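Side-chain contacts in beta-lactamase (PDB 6NHS), which probably hydrolyses the beta-lactam ring of penicillin-like antibiotics, as a class D serine beta-lactamase: residues G77-D82 against Q117-K122; V72-G77 against D184-I189. One frame throughout, in Å; residues are numbered along the deposited sequence.

Contact 1: G77-D82 against Q117-K122; sequences GVISND and QVLARK. With FMT (formic acid), chain C.
The ammonium group of K122 donates to the backbone carbonyl of V78, with NZ 3.0 Å from V78 O. It lies in the carbonyl plane, at a C=O...N angle of 148°. In an otherwise extended lysine chain, the bend at chi3 (72°) brings NZ round to V78 O while CB, and more loosely CE, lie against V78 CB. The aliphatic part of K122 therefore packs as well as bonds: its CB is 3.8 Å from V78 CB. V78 points toward helix 113-123 and divides its methyls. CG1 lies beside the carbonyl of K122, while CG2 turns to L119, 4.1 Å from its CD2. The same leucine methyl also meets I79, whose CB is 3.9 Å away, so a single branch of L119 serves two neighbouring residues of the loop. Close to the V78 carbonyl, a formic acid molecule, probably from the crystallisation liquor, accepts from S80 N through O1 at 3.1 Å and rests against I79 CD1. G77 starts this loop with positive phi, ending the preceding helix, as a glycine readily allows. Helix 65-76 backs the contact, with A73 touching V78, I79 and L119. L86 of strand 85-86 closes against I79 and L119, and R127 of helix 125-135 borders V78.

Contact 2: V72-G77 against D184-I189; sequences VALETG and DLVQDI
L74 reaches across to L185 and V186 with the two branches of its fork, and the way these are turned defines the contact. CD1 is the busier methyl. It bridges two successive residues of helix 184-189, lying 3.6 Å from V186 CG2 and 3.9 Å from L185 CB, so that it touches a branch tip of the valine but the root of the leucine. CD2 takes the other direction and meets L185 CD1 at 4.0 Å, end of chain against end of chain. The two leucines cross obliquely rather than lying side by side. Both have CG anti to the carbonyl carbon (chi1 -73° in L74, -67° in L185), which lets each chain extend from its own helix toward the other. V186 meets L74 through CG2.

The interface is thus small and wholly apolar, a leucine fork set against two consecutive side chains on the facing helix. In serine beta-lactamases the helix that starts at the SxxK motif runs through the core, and helix 65-76, which has an SxxK-type pattern at its start, is consistent with that role; here its C-terminal half leans on helix 180-189, which leads into the edge strand 191-194 of the main sheet. V186 extends the same packing toward S70 and L71, and E75 joins the two helical regions by hydrogen bonds to S179 and T182.

Within 72-77, V72 O is gripped twice by one residue: T76 N at 2.9 Å and T76 OG1 at 2.8 Å arrive from opposite faces of the carbonyl plane, the hydroxyl tilted 26° from it.

The two contacts have centres about 10 Å apart, on the same side of the chain's centre, and G77 belongs to both. Along the chain the order is 72-77, 77-82, 117-122 and 184-189, so contact 2 joins the more distant parts and contact 1 falls within its span. Helix 65-76 and the loop following it are common ground: the helix leans on helix 180-189 through L74, and the loop on helix 113-123. The contacts also meet directly, D82 OD1 lying 3.5 Å from L185 CD2 and I79 O lying 3.6 Å from L74 CD2. Helices 113-123, 125-135 and 180-189 pack against the later turns of the helix presumed to carry the catalytic serine motif at its start.

Contact 1: G77-D82 against Q117-K122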
loop_
_atom_site.group_PDB
_atom_site.type_symbol
_atom_site.label_atom_id
_atom_site.label_comp_id
_atom_site.label_asym_id
_atom_site.label_seq_id
_atom_site.Cartn_x
_atom_site.Cartn_y
_atom_site.Cartn_z
ATOM N N GLY A 77 10.534 15.803 -6.722
ATOM C CA GLY A 77 11.271 16.687 -5.849
ATOM C C GLY A 77 10.425 17.581 -4.978
ATOM O O GLY A 77 10.956 18.541 -4.407
ATOM N N VAL A 78 9.124 17.300 -4.834
ATOM C CA VAL A 78 8.330 18.116 -3.921
ATOM C C VAL A 78 8.672 17.788 -2.474
ATOM O O VAL A 78 8.348 18.568 -1.569
ATOM C CB VAL A 78 6.818 17.966 -4.190
ATOM C CG1 VAL A 78 6.498 18.222 -5.694
ATOM C CG2 VAL A 78 6.308 16.624 -3.728
ATOM N N ILE A 79 9.310 16.644 -2.234
ATOM C CA ILE A 79 9.958 16.331 -0.965
ATOM C C ILE A 79 11.371 15.862 -1.304
ATOM O O ILE A 79 11.561 15.065 -2.229
ATOM C CB ILE A 79 9.166 15.279 -0.154
ATOM C CG1 ILE A 79 9.696 15.151 1.285
ATOM C CG2 ILE A 79 9.141 13.904 -0.848
ATOM C CD1 ILE A 79 9.071 16.142 2.261
ATOM N N SER A 80 12.370 16.396 -0.595
ATOM C CA SER A 80 13.741 16.269 -1.092
ATOM C C SER A 80 14.340 14.893 -0.819
ATOM O O SER A 80 15.102 14.377 -1.646
ATOM C CB SER A 80 14.626 17.368 -0.494
ATOM O OG SER A 80 14.653 17.279 0.915
ATOM N N ASN A 81 14.018 14.281 0.314
ATOM C CA ASN A 81 14.568 12.971 0.675
ATOM C C ASN A 81 13.715 12.407 1.811
ATOM O O ASN A 81 12.631 12.929 2.105
ATOM C CB ASN A 81 16.051 13.085 1.041
ATOM C CG ASN A 81 16.298 14.105 2.131
ATOM O OD1 ASN A 81 15.561 14.160 3.112
ATOM N ND2 ASN A 81 17.327 14.933 1.957
ATOM N N ASP A 82 14.210 11.347 2.463
ATOM C CA ASP A 82 13.451 10.613 3.474
ATOM C C ASP A 82 13.417 11.294 4.838
ATOM O O ASP A 82 12.609 10.891 5.688
ATOM C CB ASP A 82 14.020 9.194 3.646
ATOM C CG ASP A 82 15.502 9.194 3.968
ATOM O OD1 ASP A 82 16.257 9.949 3.309
ATOM O OD2 ASP A 82 15.910 8.450 4.888
ATOM N N GLN A 117 -1.311 14.473 1.796
ATOM C CA GLN A 117 -2.152 15.435 1.095
ATOM C C GLN A 117 -1.341 16.646 0.643
ATOM O O GLN A 117 -1.570 17.181 -0.449
ATOM C CB GLN A 117 -3.322 15.853 1.982
ATOM C CG GLN A 117 -4.372 14.755 2.154
ATOM C CD GLN A 117 -5.476 15.168 3.107
ATOM O OE1 GLN A 117 -5.210 15.599 4.229
ATOM N NE2 GLN A 117 -6.717 15.061 2.658
ATOM N N VAL A 118 -0.383 17.093 1.463
ATOM C CA VAL A 118 0.524 18.154 1.022
ATOM C C VAL A 118 1.308 17.696 -0.203
ATOM O O VAL A 118 1.431 18.428 -1.192
ATOM C CB VAL A 118 1.473 18.574 2.162
ATOM C CG1 VAL A 118 2.492 19.598 1.651
ATOM C CG2 VAL A 118 0.692 19.134 3.347
ATOM N N LEU A 119 1.843 16.470 -0.155
ATOM C CA LEU A 119 2.626 15.965 -1.283
ATOM C C LEU A 119 1.803 15.966 -2.563
ATOM O O LEU A 119 2.281 16.402 -3.616
ATOM C CB LEU A 119 3.137 14.556 -0.986
ATOM C CG LEU A 119 4.113 14.381 0.187
ATOM C CD1 LEU A 119 4.573 12.932 0.257
ATOM C CD2 LEU A 119 5.321 15.312 0.051
ATOM N N ALA A 120 0.549 15.510 -2.482
ATOM C CA ALA A 120 -0.297 15.433 -3.669
ATOM C C ALA A 120 -0.595 16.816 -4.232
ATOM O O ALA A 120 -0.587 17.005 -5.453
ATOM C CB ALA A 120 -1.596 14.697 -3.336
ATOM N N ARG A 121 -0.875 17.792 -3.358
ATOM C CA ARG A 121 -1.126 19.151 -3.827
ATOM C C ARG A 121 0.092 19.718 -4.537
ATOM O O ARG A 121 -0.037 20.376 -5.577
ATOM C CB ARG A 121 -1.526 20.061 -2.661
ATOM C CG ARG A 121 -2.859 19.731 -2.011
ATOM C CD ARG A 121 -3.184 20.715 -0.857
ATOM N NE ARG A 121 -4.198 20.131 0.010
ATOM C CZ ARG A 121 -4.004 19.763 1.271
ATOM N NH1 ARG A 121 -2.834 19.968 1.866
ATOM N NH2 ARG A 121 -5.005 19.208 1.945
ATOM N N LYS A 122 1.284 19.476 -3.990
ATOM C CA LYS A 122 2.498 20.031 -4.578
ATOM C C LYS A 122 2.856 19.325 -5.882
ATOM O O LYS A 122 3.356 19.959 -6.818
ATOM C CB LYS A 122 3.645 19.941 -3.574
ATOM C CG LYS A 122 3.445 20.847 -2.352
ATOM C CD LYS A 122 4.569 20.674 -1.340
ATOM C CE LYS A 122 5.878 21.275 -1.825
ATOM N NZ LYS A 122 6.947 21.087 -0.779
HETATM C C FMT C . 10.557 19.135 1.634
HETATM O O1 FMT C . 11.614 18.958 1.018
HETATM O O2 FMT C . 10.429 19.792 2.678
#

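Contact 2: V72-G77 against D184-I189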
loop_
_atom_site.group_PDB
_atom_site.type_symbol
_atom_site.label_atom_id
_atom_site.label_comp_id
_atom_site.label_asym_id
_atom_site.label_seq_id
_atom_site.Cartn_x
_atom_site.Cartn_y
_atom_site.Cartn_z
ATOM N N VAL A 72 6.276 9.320 -6.472
ATOM C CA VAL A 72 6.104 10.497 -7.319
ATOM C C VAL A 72 6.606 11.741 -6.600
ATOM O O VAL A 72 7.228 12.621 -7.210
ATOM C CB VAL A 72 4.629 10.640 -7.740
ATOM C CG1 VAL A 72 4.426 11.898 -8.572
ATOM C CG2 VAL A 72 4.159 9.378 -8.514
ATOM N N ALA A 73 6.349 11.830 -5.294
ATOM C CA ALA A 73 6.771 12.997 -4.525
ATOM C C ALA A 73 8.286 13.139 -4.537
ATOM O O ALA A 73 8.817 14.233 -4.750
ATOM C CB ALA A 73 6.249 12.895 -3.090
ATOM N N LEU A 74 8.999 12.038 -4.305
ATOM C CA LEU A 74 10.458 12.076 -4.343
ATOM C C LEU A 74 10.969 12.315 -5.756
ATOM O O LEU A 74 11.911 13.091 -5.956
ATOM C CB LEU A 74 11.032 10.772 -3.780
ATOM C CG LEU A 74 10.901 10.628 -2.258
ATOM C CD1 LEU A 74 11.073 9.153 -1.844
ATOM C CD2 LEU A 74 11.905 11.527 -1.529
ATOM N N GLU A 75 10.365 11.656 -6.749
ATOM C CA GLU A 75 10.850 11.793 -8.118
ATOM C C GLU A 75 10.694 13.222 -8.625
ATOM O O GLU A 75 11.596 13.752 -9.286
ATOM C CB GLU A 75 10.121 10.819 -9.043
ATOM C CG GLU A 75 10.748 10.715 -10.423
ATOM C CD GLU A 75 12.135 10.098 -10.388
ATOM O OE1 GLU A 75 12.436 9.337 -9.443
ATOM O OE2 GLU A 75 12.928 10.369 -11.310
ATOM N N THR A 76 9.549 13.854 -8.346
ATOM C CA THR A 76 9.323 15.235 -8.760
ATOM C C THR A 76 10.077 16.226 -7.895
ATOM O O THR A 76 10.211 17.391 -8.282
ATOM C CB THR A 76 7.834 15.588 -8.705
ATOM O OG1 THR A 76 7.344 15.371 -7.373
ATOM C CG2 THR A 76 7.032 14.741 -9.702
ATOM N N GLY A 77 10.534 15.803 -6.722
ATOM C CA GLY A 77 11.271 16.687 -5.849
ATOM C C GLY A 77 10.425 17.581 -4.978
ATOM O O GLY A 77 10.956 18.541 -4.407
ATOM N N ASP A 184 15.325 3.360 -3.934
ATOM C CA ASP A 184 16.024 3.025 -2.698
ATOM C C ASP A 184 15.338 3.645 -1.488
ATOM O O ASP A 184 15.186 2.993 -0.448
ATOM C CB ASP A 184 17.479 3.502 -2.765
ATOM C CG ASP A 184 18.336 2.671 -3.705
ATOM O OD1 ASP A 184 17.895 1.588 -4.139
ATOM O OD2 ASP A 184 19.458 3.118 -4.010
ATOM N N LEU A 185 14.929 4.910 -1.597
ATOM C CA LEU A 185 14.318 5.579 -0.451
ATOM C C LEU A 185 12.965 4.963 -0.117
ATOM O O LEU A 185 12.674 4.681 1.051
ATOM C CB LEU A 185 14.182 7.079 -0.727
ATOM C CG LEU A 185 15.494 7.854 -0.839
ATOM C CD1 LEU A 185 15.234 9.293 -1.285
ATOM C CD2 LEU A 185 16.248 7.823 0.483
ATOM N N VAL A 186 12.131 4.726 -1.130
ATOM C CA VAL A 186 10.791 4.209 -0.860
ATOM C C VAL A 186 10.855 2.772 -0.356
ATOM O O VAL A 186 10.124 2.391 0.568
ATOM C CB VAL A 186 9.906 4.344 -2.109
ATOM C CG1 VAL A 186 8.567 3.652 -1.886
ATOM C CG2 VAL A 186 9.701 5.834 -2.440
ATOM N N GLN A 187 11.723 1.949 -0.947
ATOM C CA GLN A 187 11.850 0.579 -0.470
ATOM C C GLN A 187 12.329 0.541 0.975
ATOM O O GLN A 187 11.948 -0.360 1.727
ATOM C CB GLN A 187 12.785 -0.214 -1.389
ATOM C CG GLN A 187 12.139 -0.494 -2.756
ATOM C CD GLN A 187 13.074 -1.149 -3.751
ATOM O OE1 GLN A 187 14.260 -0.809 -3.840
ATOM N NE2 GLN A 187 12.537 -2.095 -4.523
ATOM N N ASP A 188 13.120 1.531 1.398
ATOM C CA ASP A 188 13.585 1.540 2.780
ATOM C C ASP A 188 12.470 1.914 3.749
ATOM O O ASP A 188 12.344 1.295 4.814
ATOM C CB ASP A 188 14.771 2.487 2.943
ATOM C CG ASP A 188 15.441 2.337 4.292
ATOM O OD1 ASP A 188 16.071 1.291 4.532
ATOM O OD2 ASP A 188 15.330 3.262 5.122
ATOM N N ILE A 189 11.658 2.926 3.417
ATOM C CA ILE A 189 10.604 3.327 4.344
ATOM C C ILE A 189 9.468 2.311 4.385
ATOM O O ILE A 189 8.670 2.331 5.328
ATOM C CB ILE A 189 10.036 4.731 4.026
ATOM C CG1 ILE A 189 9.101 4.689 2.817
ATOM C CG2 ILE A 189 11.165 5.765 3.837
ATOM C CD1 ILE A 189 8.505 6.067 2.473
#